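Local coordinates for protein fatty acid CoA ligase (Marinactinospora thermotolerans, PDB 6SQ8) that belongs to the ANL superfamily of AMP-binding enzymes, with a large N-terminal and a small C-terminal domain, and binds adenosine monophosphate, at residues A58-I64 with I198-L202; K169-S174 with M355-W361; C181-V186 with C212-T216; V439-V443 with V492-F496; P451-R457 with V469-F475. All coordinates share one frame; numbering follows the deposited sequence.

Contact 1. Residues A58-I64 with I198-L202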
# COMPACT_ATOMS: atom_id res chain seq x y z
N ALA A 58 -7.68 -14.04 6.40
CA ALA A 58 -7.60 -13.96 4.96
C ALA A 58 -8.51 -12.80 4.49
O ALA A 58 -8.97 -12.02 5.30
CB ALA A 58 -8.02 -15.29 4.38
N ASN A 59 -8.75 -12.70 3.18
CA ASN A 59 -9.65 -11.69 2.64
C ASN A 59 -11.07 -12.24 2.69
O ASN A 59 -11.60 -12.66 1.68
CB ASN A 59 -9.26 -11.26 1.22
CG ASN A 59 -8.12 -10.27 1.20
OD1 ASN A 59 -7.29 -10.24 2.12
ND2 ASN A 59 -8.08 -9.45 0.15
N THR A 60 -11.69 -12.19 3.88
CA THR A 60 -13.07 -12.69 4.12
C THR A 60 -13.96 -11.54 4.59
O THR A 60 -13.48 -10.58 5.17
CB THR A 60 -13.08 -13.77 5.20
OG1 THR A 60 -12.87 -13.14 6.47
CG2 THR A 60 -12.02 -14.82 4.97
N TRP A 61 -15.27 -11.66 4.38
CA TRP A 61 -16.17 -10.59 4.73
C TRP A 61 -16.25 -10.40 6.25
O TRP A 61 -16.50 -9.30 6.73
CB TRP A 61 -17.55 -10.82 4.11
CG TRP A 61 -18.38 -11.88 4.75
CD1 TRP A 61 -18.52 -13.17 4.35
CD2 TRP A 61 -19.27 -11.72 5.87
NE1 TRP A 61 -19.42 -13.83 5.14
CE2 TRP A 61 -19.90 -12.96 6.08
CE3 TRP A 61 -19.58 -10.65 6.72
CZ2 TRP A 61 -20.81 -13.17 7.11
CZ3 TRP A 61 -20.49 -10.86 7.74
CH2 TRP A 61 -21.10 -12.10 7.92
N ARG A 62 -16.03 -11.47 7.00
CA ARG A 62 -16.07 -11.37 8.46
C ARG A 62 -14.88 -10.54 8.96
O ARG A 62 -14.96 -9.88 9.98
CB ARG A 62 -16.12 -12.75 9.12
CG ARG A 62 -17.51 -13.37 9.13
CD ARG A 62 -17.50 -14.72 9.84
NE ARG A 62 -18.81 -15.38 9.83
CZ ARG A 62 -19.31 -16.00 8.76
NH1 ARG A 62 -18.63 -16.09 7.64
NH2 ARG A 62 -20.53 -16.51 8.82
N ALA A 63 -13.77 -10.57 8.23
CA ALA A 63 -12.58 -9.83 8.64
C ALA A 63 -12.81 -8.31 8.50
O ALA A 63 -12.15 -7.51 9.19
CB ALA A 63 -11.37 -10.28 7.85
N ILE A 64 -13.71 -7.94 7.59
CA ILE A 64 -14.14 -6.56 7.39
C ILE A 64 -14.87 -6.08 8.65
O ILE A 64 -14.58 -4.97 9.18
CB ILE A 64 -15.01 -6.43 6.12
CG1 ILE A 64 -14.20 -6.67 4.85
CG2 ILE A 64 -15.71 -5.08 6.07
CD1 ILE A 64 -15.01 -6.59 3.58
N ILE A 198 -11.24 -5.77 -4.29
CA ILE A 198 -10.10 -5.69 -3.43
C ILE A 198 -9.41 -7.04 -3.37
O ILE A 198 -9.80 -7.90 -2.59
CB ILE A 198 -10.48 -5.19 -2.03
CG1 ILE A 198 -11.32 -3.91 -2.14
CG2 ILE A 198 -9.24 -4.99 -1.19
CD1 ILE A 198 -11.52 -3.18 -0.85
N PRO A 199 -8.36 -7.24 -4.19
CA PRO A 199 -7.52 -8.42 -4.11
C PRO A 199 -6.23 -8.24 -3.30
O PRO A 199 -5.44 -9.17 -3.23
CB PRO A 199 -7.19 -8.59 -5.60
CG PRO A 199 -6.98 -7.17 -6.08
CD PRO A 199 -7.94 -6.33 -5.27
N ILE A 200 -6.00 -7.06 -2.74
CA ILE A 200 -4.87 -6.86 -1.85
C ILE A 200 -5.31 -7.23 -0.44
O ILE A 200 -6.48 -7.21 -0.14
CB ILE A 200 -4.32 -5.42 -1.93
CG1 ILE A 200 -5.33 -4.38 -1.45
CG2 ILE A 200 -3.82 -5.12 -3.32
CD1 ILE A 200 -4.86 -2.95 -1.61
N PRO A 201 -4.38 -7.60 0.47
CA PRO A 201 -4.76 -8.10 1.78
C PRO A 201 -5.55 -7.07 2.60
O PRO A 201 -5.20 -5.89 2.60
CB PRO A 201 -3.41 -8.38 2.47
CG PRO A 201 -2.43 -8.52 1.34
CD PRO A 201 -2.92 -7.55 0.30
N LEU A 202 -6.60 -7.55 3.30
CA LEU A 202 -7.44 -6.74 4.17
C LEU A 202 -6.67 -6.27 5.42
O LEU A 202 -7.16 -5.41 6.15
CB LEU A 202 -8.66 -7.55 4.58
CG LEU A 202 -9.77 -7.67 3.53
CD1 LEU A 202 -10.95 -8.49 4.08
CD2 LEU A 202 -10.23 -6.29 3.05
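Asn59 holds the loop 198-202 with both ends of its carboxamide. Asn59 ND2 donates to Ile200 O at 2.8 Å, in a fairly straight bond (163° at the hydrogen), while Asn59 OD1 accepts from Leu202 N at 3.0 Å. With CG beside the backbone N (chi1 -80°), the carboxamide is turned to the loop. Ile200 O lies close to the plane of the amide, whereas ND2 itself stands above the carbonyl plane of Ile200; Leu202 N likewise approaches OD1 from above the side-chain carbonyl plane. With a donor and an acceptor both engaged, the amide is fixed against a flip. ND2 makes a further, weak hydrogen bond to Leu223 O.

Beside this pair of bonds, Leu202 CD1 lies 3.5 Å from Thr60 O and 3.8 Å from Ile64 CG1, with Ala63 CB a little further off, so this one methyl rests on the first turn of the helix.

In the second shell, Asn59 is the centre of an inverse gamma turn, and next to it Thr60 is the N-cap of the helix, its OG1 accepting from Ala63 N at 3.2 Å. Glu104 holds both Thr60 OG1 and Ala58 N, and Ile64 also packs on Leu214 and Leu222. These carboxamide-to-backbone bonds beside an N-capped helix start join helix 61-72 to the loop after strand 195-198 in the N-terminal alpha/beta domain of an ANL enzyme.

Contact 2. Residues K169-S174 with M355-W361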
# COMPACT_ATOMS: atom_id res chain seq x y z
N LYS A 169 8.93 -0.50 13.21
CA LYS A 169 8.21 0.53 13.97
C LYS A 169 6.71 0.37 13.75
O LYS A 169 6.30 0.03 12.66
CB LYS A 169 8.58 1.92 13.44
CG LYS A 169 10.07 2.19 13.24
CD LYS A 169 10.43 2.95 11.97
CE LYS A 169 11.69 2.43 11.31
NZ LYS A 169 12.24 3.44 10.37
N GLY A 170 5.89 0.69 14.75
CA GLY A 170 4.44 0.65 14.63
C GLY A 170 3.87 2.02 14.31
O GLY A 170 3.87 2.89 15.15
N VAL A 171 3.36 2.18 13.09
CA VAL A 171 2.74 3.43 12.67
C VAL A 171 1.34 3.51 13.28
O VAL A 171 0.50 2.69 12.97
CB VAL A 171 2.65 3.54 11.13
CG1 VAL A 171 1.72 4.65 10.71
CG2 VAL A 171 4.02 3.69 10.49
N ALA A 172 1.11 4.53 14.12
CA ALA A 172 -0.18 4.76 14.74
C ALA A 172 -0.95 5.82 13.96
O ALA A 172 -0.48 6.95 13.82
CB ALA A 172 0.01 5.21 16.17
N HIS A 173 -2.14 5.45 13.48
CA HIS A 173 -3.02 6.35 12.76
C HIS A 173 -4.26 6.66 13.60
O HIS A 173 -4.93 5.76 14.14
CB HIS A 173 -3.42 5.76 11.40
CG HIS A 173 -2.53 6.20 10.29
ND1 HIS A 173 -1.61 5.36 9.69
CD2 HIS A 173 -2.39 7.42 9.71
CE1 HIS A 173 -0.95 6.03 8.77
NE2 HIS A 173 -1.41 7.30 8.76
N SER A 174 -4.59 7.96 13.67
CA SER A 174 -5.71 8.43 14.45
C SER A 174 -7.02 8.08 13.75
O SER A 174 -7.06 7.86 12.54
CB SER A 174 -5.60 9.92 14.69
OG SER A 174 -6.13 10.65 13.60
N MET A 355 -4.08 13.28 7.14
CA MET A 355 -4.03 11.83 7.00
C MET A 355 -2.73 11.28 7.59
O MET A 355 -2.60 10.07 7.71
CB MET A 355 -4.14 11.42 5.53
CG MET A 355 -5.55 11.60 5.01
SD MET A 355 -5.70 11.23 3.26
CE MET A 355 -4.87 12.65 2.55
N THR A 356 -1.79 12.14 7.99
CA THR A 356 -0.49 11.65 8.46
C THR A 356 -0.63 10.99 9.83
O THR A 356 -1.54 11.33 10.61
CB THR A 356 0.57 12.75 8.55
OG1 THR A 356 0.14 13.72 9.51
CG2 THR A 356 0.80 13.38 7.20
N MET A 357 0.30 10.07 10.10
CA MET A 357 0.41 9.30 11.32
C MET A 357 0.42 10.25 12.52
O MET A 357 0.76 11.41 12.39
CB MET A 357 1.69 8.44 11.32
CG MET A 357 2.95 9.24 11.58
SD MET A 357 4.52 8.34 11.70
CE MET A 357 3.93 6.72 12.15
N SER A 358 0.03 9.73 13.69
CA SER A 358 0.22 10.41 14.97
C SER A 358 1.67 10.27 15.40
O SER A 358 2.23 11.16 16.02
CB SER A 358 -0.70 9.86 16.02
OG SER A 358 -2.06 10.06 15.64
N GLY A 359 2.28 9.14 15.05
CA GLY A 359 3.65 8.85 15.40
C GLY A 359 3.86 7.35 15.47
O GLY A 359 2.90 6.55 15.35
N TYR A 360 5.12 6.95 15.67
CA TYR A 360 5.41 5.57 15.91
C TYR A 360 4.95 5.25 17.34
O TYR A 360 5.27 5.98 18.29
CB TYR A 360 6.88 5.24 15.66
CG TYR A 360 7.37 5.50 14.26
CD1 TYR A 360 6.85 4.83 13.16
CD2 TYR A 360 8.37 6.42 14.02
CE1 TYR A 360 7.30 5.08 11.88
CE2 TYR A 360 8.84 6.68 12.74
CZ TYR A 360 8.31 6.00 11.66
OH TYR A 360 8.79 6.27 10.41
N TRP A 361 4.16 4.17 17.46
CA TRP A 361 3.56 3.73 18.70
C TRP A 361 4.64 3.53 19.77
O TRP A 361 5.55 2.71 19.59
CB TRP A 361 2.77 2.45 18.45
CG TRP A 361 2.18 1.85 19.69
CD1 TRP A 361 2.68 0.79 20.41
CD2 TRP A 361 0.99 2.27 20.36
NE1 TRP A 361 1.87 0.54 21.48
CE2 TRP A 361 0.82 1.43 21.47
CE3 TRP A 361 0.02 3.24 20.10
CZ2 TRP A 361 -0.27 1.53 22.33
CZ3 TRP A 361 -1.05 3.36 20.97
CH2 TRP A 361 -1.20 2.51 22.06
O HOH W 1 -3.07 9.82 12.77
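A three-stranded antiparallel sheet carries this contact: strand 170-174 runs between strand 155-160 and the short strand 359-360, with Ala172 and Gly359 as a hydrogen-bonded pair and Val171 and Tyr360 as a non-hydrogen-bonded one. The ladder consists of Trp361 N to Gly170 O at 2.7 Å, Ala172 N to Gly359 O at 3.0 Å and Ser358 N to Ala172 O at 2.8 Å.

On the face of Val171, the Tyr360 ring is flanked from two sides. Lys169 CD lies over one face, 3.9 Å from the centroid in a CH-pi contact, although this lysine is poorly ordered; Met357 SD lies above the opposite face, toward the rim. A bend of Met357 at chi3 (-23°) brings its CE onto Val171 CG1, the two chains crossing at about a right angle, and Val171 CG2 touches Tyr360 CE1 at 3.8 Å. Glu301 takes a hydrogen bond with Tyr360 OH, which fixes the far end of the ring.

Where the strands diverge, a water bridges the two segments: it accepts from Ser174 N, donates to Thr356 O at 3.0 Å and hydrogen-bonds Ser358 OG. The His173 ring has Met357 CB over one face and comes within about 4 Å of the bound 1-ethanoyl-9H-pyrido[3,4-b]indole-3-carboxylic acid. Strand 170-174 follows the Thr/Gly-rich loop, partly unmodelled here, that in the ANL superfamily binds phosphate.

Contact 3. Residues C181-V186 with C212-T216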
# COMPACT_ATOMS: atom_id res chain seq x y z
N CYS A 181 -9.06 10.00 5.24
CA CYS A 181 -8.78 9.08 4.14
C CYS A 181 -10.05 8.79 3.34
O CYS A 181 -9.98 8.58 2.14
CB CYS A 181 -8.17 7.78 4.63
SG CYS A 181 -6.47 7.99 5.21
N VAL A 182 -11.21 8.78 4.00
CA VAL A 182 -12.46 8.56 3.27
C VAL A 182 -12.68 9.73 2.30
O VAL A 182 -13.05 9.53 1.14
CB VAL A 182 -13.66 8.34 4.21
CG1 VAL A 182 -14.95 8.10 3.44
CG2 VAL A 182 -13.41 7.19 5.18
N ASP A 183 -12.42 10.94 2.78
CA ASP A 183 -12.65 12.17 1.99
C ASP A 183 -11.67 12.20 0.80
O ASP A 183 -12.05 12.55 -0.33
CB ASP A 183 -12.57 13.41 2.87
CG ASP A 183 -13.64 13.45 3.95
OD1 ASP A 183 -14.83 13.39 3.60
OD2 ASP A 183 -13.26 13.56 5.15
N ALA A 184 -10.42 11.82 1.07
CA ALA A 184 -9.40 11.65 0.04
C ALA A 184 -9.85 10.61 -0.99
O ALA A 184 -9.85 10.90 -2.20
CB ALA A 184 -8.10 11.26 0.69
N ALA A 185 -10.28 9.44 -0.51
CA ALA A 185 -10.74 8.37 -1.40
C ALA A 185 -11.85 8.90 -2.33
O ALA A 185 -11.84 8.62 -3.50
CB ALA A 185 -11.22 7.17 -0.60
N VAL A 186 -12.80 9.65 -1.77
CA VAL A 186 -13.92 10.20 -2.56
C VAL A 186 -13.37 11.16 -3.61
O VAL A 186 -13.82 11.20 -4.74
CB VAL A 186 -14.98 10.91 -1.68
CG1 VAL A 186 -16.00 11.68 -2.50
CG2 VAL A 186 -15.68 9.93 -0.75
N CYS A 212 -13.56 2.65 3.32
CA CYS A 212 -13.94 3.76 2.44
C CYS A 212 -15.14 3.36 1.59
O CYS A 212 -16.07 4.11 1.41
CB CYS A 212 -12.78 4.16 1.55
SG CYS A 212 -11.44 4.96 2.48
N THR A 213 -15.12 2.14 1.05
CA THR A 213 -16.16 1.63 0.18
C THR A 213 -17.48 1.54 0.95
O THR A 213 -18.53 1.99 0.46
CB THR A 213 -15.76 0.30 -0.44
OG1 THR A 213 -14.57 0.58 -1.18
CG2 THR A 213 -16.81 -0.31 -1.34
N LEU A 214 -17.42 0.98 2.17
CA LEU A 214 -18.63 0.83 2.97
C LEU A 214 -19.20 2.20 3.34
O LEU A 214 -20.39 2.43 3.18
CB LEU A 214 -18.31 0.01 4.22
CG LEU A 214 -18.08 -1.48 4.00
CD1 LEU A 214 -17.61 -2.16 5.28
CD2 LEU A 214 -19.34 -2.15 3.51
N ALA A 215 -18.33 3.12 3.76
CA ALA A 215 -18.72 4.40 4.31
C ALA A 215 -19.44 5.26 3.28
O ALA A 215 -20.21 6.14 3.64
CB ALA A 215 -17.50 5.12 4.84
N THR A 216 -19.15 5.02 2.00
CA THR A 216 -19.68 5.81 0.89
C THR A 216 -20.87 5.10 0.25
O THR A 216 -21.37 5.54 -0.79
CB THR A 216 -18.60 6.09 -0.16
OG1 THR A 216 -17.96 4.87 -0.58
CG2 THR A 216 -17.56 7.09 0.31
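Cys212 of helix 205-215 packs against Val182 and Ala185 of helix 175-189, two helices of the large alpha/beta N-terminal domain of this AMP-binding enzyme packing through Cys212, Ala185, Ala215 and the branches of Val182. The backbones come close at one point: the CA atoms of Val182 and Cys212 are 5.1 Å apart.

Packing around the sulfur comes first. Cys212 SG lies 3.8 Å from Ala185 CB and is equally near Val182 CA, with Val182 CG2 at 4.0 Å. Placed beside its own backbone N (chi1 -69°), SG lies between Val182 and Ala185, about one turn apart, and near Cys181 O, touching backbone and side chain alike.

Methyl-to-methyl contacts continue toward the end of helix 205-215. Val182 CG1 meets Ala215 CB at 4.2 Å and the same methyl is near Thr216 CG2. Thr216 and Val186 slide past each other in opposite directions, their branches touching side by side. Val182 also touches Tyr6 and Arg9 of helix 5-13, a third helix against this pair. Cys181, at the start of the segment, leads toward Ala303 and Phe304 and comes within about 4 Å of the bound 1-ethanoyl-9H-pyrido[3,4-b]indole-3-carboxylic acid.

The polar part stays within residues 212-216. Thr216 is where the chain leaves helical geometry, and Thr216 OG1 lies near both Cys212 O (2.8 Å) and Thr213 O (3.1 Å), either of which could be its acceptor. The same side chain sends its methyl the other way, across the interface, to place Thr216 CG2 3.6 Å from Val186 CG2.

Contact 4. Residues V439-V443 with V492-F496; sequences VCAAV and VRTWF
Cys440 sets its CB squarely on the Phe496 ring, and this is the centre of the contact. In the CH-pi part, Cys440 CB lies 3.4 Å from the Phe496 centroid, 8° off the normal. The sulfur-aromatic part is more slanted, with Cys440 SG 4.2 Å from the Phe496 centroid and 33° off the normal, toward the CG and CD1 side of the ring. Because SG lies beside its own backbone N (chi1 -59°), the sulfur leans along the ring toward Phe496 CB while the CB keeps the position over the middle.

Aliphatic packing comes from Ala442, two residues along the strand and on the same side. Its CB touches Val492 CG1 at 4.1 Å and meets the Trp495 indole at the edge, 4.0 Å from CZ3. Val492 ties the helical residues together, since its CG1 also lies in the plane of the Phe496 ring, at the edge, and its CA sits over one face of Trp495.

The backbone also meets the ring: Ala441 O (3.8 Å) and Ala442 N approach Phe496 CZ obliquely. The strand's own polar groups are used within the sheet, where Cys440 bonds to Val428 and Ala441 to Arg472 and Glu474. Phe496 spreads further onto Val430, Arg472 and Glu474, so the one ring spans all three strands. The arrangement is that of a C-terminal helix and its following turn laid over the small three-stranded sheet of the C-terminal domain of an ANL enzyme, shortly after the pocket residue Lys486.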
# COMPACT_ATOMS: atom_id res chain seq x y z
N VAL A 439 27.82 2.03 -10.45
CA VAL A 439 26.43 1.85 -10.81
C VAL A 439 26.24 0.45 -11.41
O VAL A 439 26.96 0.06 -12.32
CB VAL A 439 26.01 2.95 -11.80
CG1 VAL A 439 24.53 2.86 -12.15
CG2 VAL A 439 26.36 4.34 -11.27
N CYS A 440 25.27 -0.29 -10.87
CA CYS A 440 25.00 -1.66 -11.31
C CYS A 440 23.52 -1.79 -11.65
O CYS A 440 22.70 -1.18 -11.01
CB CYS A 440 25.35 -2.66 -10.22
SG CYS A 440 27.10 -2.57 -9.75
N ALA A 441 23.18 -2.61 -12.64
CA ALA A 441 21.82 -2.75 -13.07
C ALA A 441 21.50 -4.23 -13.24
O ALA A 441 22.15 -4.93 -13.99
CB ALA A 441 21.61 -2.01 -14.37
N ALA A 442 20.49 -4.67 -12.50
CA ALA A 442 19.82 -5.93 -12.73
C ALA A 442 18.63 -5.66 -13.64
O ALA A 442 17.82 -4.80 -13.35
CB ALA A 442 19.36 -6.50 -11.42
N VAL A 443 18.54 -6.42 -14.73
CA VAL A 443 17.60 -6.16 -15.78
C VAL A 443 16.81 -7.43 -16.05
O VAL A 443 17.35 -8.49 -16.15
CB VAL A 443 18.33 -5.68 -17.05
CG1 VAL A 443 17.43 -5.73 -18.27
CG2 VAL A 443 18.87 -4.26 -16.85
N VAL A 492 19.44 -6.87 -4.23
CA VAL A 492 20.09 -6.60 -5.52
C VAL A 492 21.52 -6.11 -5.25
O VAL A 492 22.44 -6.51 -5.93
CB VAL A 492 19.27 -5.62 -6.38
CG1 VAL A 492 20.05 -5.14 -7.59
CG2 VAL A 492 17.96 -6.23 -6.83
N ARG A 493 21.67 -5.27 -4.24
CA ARG A 493 22.97 -4.71 -3.87
C ARG A 493 23.97 -5.83 -3.54
O ARG A 493 25.14 -5.73 -3.88
CB ARG A 493 22.83 -3.74 -2.69
CG ARG A 493 23.39 -2.35 -2.95
CD ARG A 493 22.98 -1.34 -1.89
NE ARG A 493 21.88 -0.47 -2.28
CZ ARG A 493 20.72 -0.35 -1.62
NH1 ARG A 493 20.46 -1.14 -0.59
NH2 ARG A 493 19.82 0.53 -2.01
N THR A 494 23.49 -6.92 -2.91
CA THR A 494 24.38 -8.03 -2.48
C THR A 494 24.90 -8.82 -3.69
O THR A 494 25.97 -9.44 -3.62
CB THR A 494 23.70 -9.02 -1.52
OG1 THR A 494 22.82 -9.87 -2.25
CG2 THR A 494 22.94 -8.36 -0.39
N TRP A 495 24.14 -8.81 -4.79
CA TRP A 495 24.50 -9.52 -6.01
C TRP A 495 25.78 -8.94 -6.63
O TRP A 495 26.41 -9.62 -7.43
CB TRP A 495 23.38 -9.46 -7.04
CG TRP A 495 22.13 -10.18 -6.66
CD1 TRP A 495 21.96 -11.08 -5.64
CD2 TRP A 495 20.85 -10.10 -7.33
NE1 TRP A 495 20.67 -11.53 -5.61
CE2 TRP A 495 19.97 -10.97 -6.65
CE3 TRP A 495 20.37 -9.39 -8.43
CZ2 TRP A 495 18.64 -11.13 -7.03
CZ3 TRP A 495 19.05 -9.54 -8.80
CH2 TRP A 495 18.20 -10.40 -8.11
N PHE A 496 26.13 -7.69 -6.30
CA PHE A 496 27.18 -6.94 -6.98
C PHE A 496 28.34 -6.60 -6.02
O PHE A 496 29.18 -5.74 -6.38
CB PHE A 496 26.61 -5.66 -7.61
CG PHE A 496 25.65 -5.85 -8.76
CD1 PHE A 496 26.10 -6.13 -10.04
CD2 PHE A 496 24.29 -5.71 -8.58
CE1 PHE A 496 25.21 -6.31 -11.09
CE2 PHE A 496 23.40 -5.89 -9.63
CZ PHE A 496 23.86 -6.17 -10.89

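Contact 5. Residues P451-R457 with V469-F475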
# COMPACT_ATOMS: atom_id res chain seq x y z
N PRO A 451 18.79 -8.68 -25.56
CA PRO A 451 19.39 -7.40 -25.91
C PRO A 451 20.86 -7.34 -25.50
O PRO A 451 21.31 -8.09 -24.64
CB PRO A 451 18.57 -6.39 -25.10
CG PRO A 451 18.15 -7.18 -23.89
CD PRO A 451 17.84 -8.54 -24.45
N ASP A 452 21.58 -6.42 -26.13
CA ASP A 452 22.98 -6.24 -25.93
C ASP A 452 23.18 -5.32 -24.73
O ASP A 452 22.79 -4.15 -24.77
CB ASP A 452 23.62 -5.67 -27.21
CG ASP A 452 25.13 -5.54 -27.18
OD1 ASP A 452 25.73 -5.74 -26.11
OD2 ASP A 452 25.71 -5.24 -28.24
N PRO A 453 23.84 -5.79 -23.65
CA PRO A 453 24.14 -4.93 -22.51
C PRO A 453 24.69 -3.57 -22.94
O PRO A 453 24.41 -2.56 -22.31
CB PRO A 453 25.22 -5.72 -21.76
CG PRO A 453 24.91 -7.16 -22.06
CD PRO A 453 24.37 -7.15 -23.48
N GLU A 454 25.48 -3.57 -24.00
CA GLU A 454 26.15 -2.39 -24.46
C GLU A 454 25.14 -1.40 -25.07
O GLU A 454 25.37 -0.20 -25.00
CB GLU A 454 27.26 -2.73 -25.46
CG GLU A 454 28.43 -1.76 -25.39
CD GLU A 454 29.02 -1.62 -23.98
OE1 GLU A 454 29.27 -2.68 -23.35
OE2 GLU A 454 29.17 -0.46 -23.51
N HIS A 455 24.06 -1.90 -25.70
CA HIS A 455 23.00 -1.02 -26.22
C HIS A 455 22.34 -0.28 -25.06
O HIS A 455 22.05 0.91 -25.14
CB HIS A 455 21.95 -1.79 -27.02
CG HIS A 455 22.38 -2.28 -28.36
ND1 HIS A 455 23.58 -1.92 -28.96
CD2 HIS A 455 21.75 -3.09 -29.24
CE1 HIS A 455 23.66 -2.49 -30.14
NE2 HIS A 455 22.57 -3.22 -30.32
N LEU A 456 22.13 -1.00 -23.95
CA LEU A 456 21.51 -0.46 -22.76
C LEU A 456 22.43 0.58 -22.12
O LEU A 456 21.98 1.67 -21.77
CB LEU A 456 21.18 -1.61 -21.80
CG LEU A 456 20.29 -2.72 -22.34
CD1 LEU A 456 19.96 -3.71 -21.26
CD2 LEU A 456 19.01 -2.19 -22.94
N ARG A 457 23.72 0.27 -21.99
CA ARG A 457 24.67 1.23 -21.47
C ARG A 457 24.62 2.48 -22.34
O ARG A 457 24.63 3.59 -21.83
CB ARG A 457 26.07 0.62 -21.39
CG ARG A 457 26.24 -0.36 -20.23
CD ARG A 457 27.67 -0.81 -20.02
NE ARG A 457 27.88 -2.19 -20.48
CZ ARG A 457 27.97 -3.27 -19.69
NH1 ARG A 457 28.05 -3.15 -18.36
NH2 ARG A 457 27.97 -4.48 -20.23
N VAL A 469 25.79 5.74 -16.30
CA VAL A 469 25.92 4.50 -17.04
C VAL A 469 26.31 3.38 -16.08
O VAL A 469 27.29 3.49 -15.34
CB VAL A 469 26.92 4.60 -18.21
CG1 VAL A 469 27.04 3.27 -18.93
CG2 VAL A 469 26.53 5.69 -19.21
N PRO A 470 25.55 2.27 -16.07
CA PRO A 470 25.91 1.11 -15.27
C PRO A 470 27.16 0.42 -15.82
O PRO A 470 27.20 0.10 -16.99
CB PRO A 470 24.72 0.14 -15.34
CG PRO A 470 23.70 0.79 -16.25
CD PRO A 470 24.29 2.08 -16.80
N ARG A 471 28.14 0.17 -14.94
CA ARG A 471 29.32 -0.59 -15.27
C ARG A 471 28.95 -2.06 -15.47
O ARG A 471 29.36 -2.66 -16.44
CB ARG A 471 30.39 -0.44 -14.17
CG ARG A 471 31.65 -1.26 -14.40
CD ARG A 471 32.87 -0.60 -13.81
NE ARG A 471 33.34 -1.26 -12.61
CZ ARG A 471 34.21 -0.73 -11.77
NH1 ARG A 471 34.26 0.58 -11.60
NH2 ARG A 471 35.04 -1.52 -11.11
N ARG A 472 28.19 -2.62 -14.54
CA ARG A 472 27.79 -4.03 -14.57
C ARG A 472 26.28 -4.09 -14.90
O ARG A 472 25.49 -3.33 -14.35
CB ARG A 472 28.10 -4.73 -13.25
CG ARG A 472 29.57 -4.67 -12.83
CD ARG A 472 30.19 -5.94 -12.26
NE ARG A 472 29.54 -7.16 -12.74
CZ ARG A 472 28.95 -8.08 -11.96
NH1 ARG A 472 29.36 -8.24 -10.71
NH2 ARG A 472 27.96 -8.83 -12.45
N VAL A 473 25.93 -4.97 -15.84
CA VAL A 473 24.57 -5.26 -16.21
C VAL A 473 24.36 -6.78 -16.11
O VAL A 473 25.03 -7.52 -16.79
CB VAL A 473 24.27 -4.76 -17.63
CG1 VAL A 473 22.88 -5.18 -18.10
CG2 VAL A 473 24.41 -3.25 -17.73
N GLU A 474 23.43 -7.20 -15.25
CA GLU A 474 23.11 -8.60 -15.02
C GLU A 474 21.67 -8.87 -15.44
O GLU A 474 20.77 -8.18 -14.98
CB GLU A 474 23.26 -8.88 -13.53
CG GLU A 474 24.66 -9.29 -13.16
CD GLU A 474 24.80 -10.78 -13.39
OE1 GLU A 474 23.89 -11.54 -12.93
OE2 GLU A 474 25.77 -11.18 -14.06
N PHE A 475 21.46 -9.90 -16.26
CA PHE A 475 20.12 -10.29 -16.65
C PHE A 475 19.60 -11.34 -15.66
O PHE A 475 20.26 -12.31 -15.38
CB PHE A 475 20.10 -10.80 -18.10
CG PHE A 475 20.50 -9.77 -19.13
CD1 PHE A 475 19.83 -8.56 -19.21
CD2 PHE A 475 21.54 -9.99 -20.02
CE1 PHE A 475 20.18 -7.61 -20.16
CE2 PHE A 475 21.90 -9.04 -20.96
CZ PHE A 475 21.22 -7.85 -21.03
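Arg457 of helix 453-463 runs alongside the 469-473 backbone and meets something at nearly every atom. Arg457 CB packs on Val469 CG1 at 3.7 Å, the two side chains crossing at about a right angle. Arg457 CG comes to 3.4 Å from Pro470 O, and CD passes by the same carbonyl. A bend at chi3 (-106°) then turns the head group, so that Arg457 NE donates to Glu454 OE1 at 3.2 Å, a salt bridge along the same helix; Glu454 OE1 is met from above its carboxylate plane. The guanidinium finishes with Val473 CG2 over one face, 3.7 Å from Arg457 NH1, and the backbone of Pro470, Arg471 and Arg472 near its edge. The modelled fit of NH1 against Arg471 O is too tight to be relied on.

Around the helix start, Pro453 and Leu456 give a largely apolar contact with Phe475. Pro453 CG lies 3.7 Å from Phe475 CE2, obliquely to the ring, while Leu456 CD1 comes to the ring edge 4.1 Å from Phe475 CE1. Pro451 O is near Phe475 CZ. Asp452 caps this helix start, its OD1 accepting from Glu454 N at 3.0 Å.

Helix 453-463 and strand 472-475 belong to the beta-alpha-beta unit that begins with strand 438-445, and their local directions differ by 127°. Chemically, the interface divides into an apolar part around Phe475 and a charged part at Arg457, whose positive head is probably stabilised by Glu454, while Pro470 O lies close to its aliphatic CG and CD.

From the N terminus, contact 1 opens at 58-64 and closes at 198-202. Before it closes, contacts 2 and 3 have opened at 169-174 and 181-186, so it crosses both. Contact 3 closes at 212-216, nested inside the long loop that contact 2 ends at 355-361. Contact 3 touches both others: Leu214 meets Ile64, and Cys181 and Ala184 meet Met355, while contacts 1 and 2 stay apart; together they tie helices and sheets of the large domain. Contacts 4 and 5 follow separately in the C-terminal domain. Contact 5 is nested within contact 4, and neighbouring strands 438-445 and 472-475 of one sheet join them. Contacts 3 and 5 lie about 45 Å apart, centre to centre.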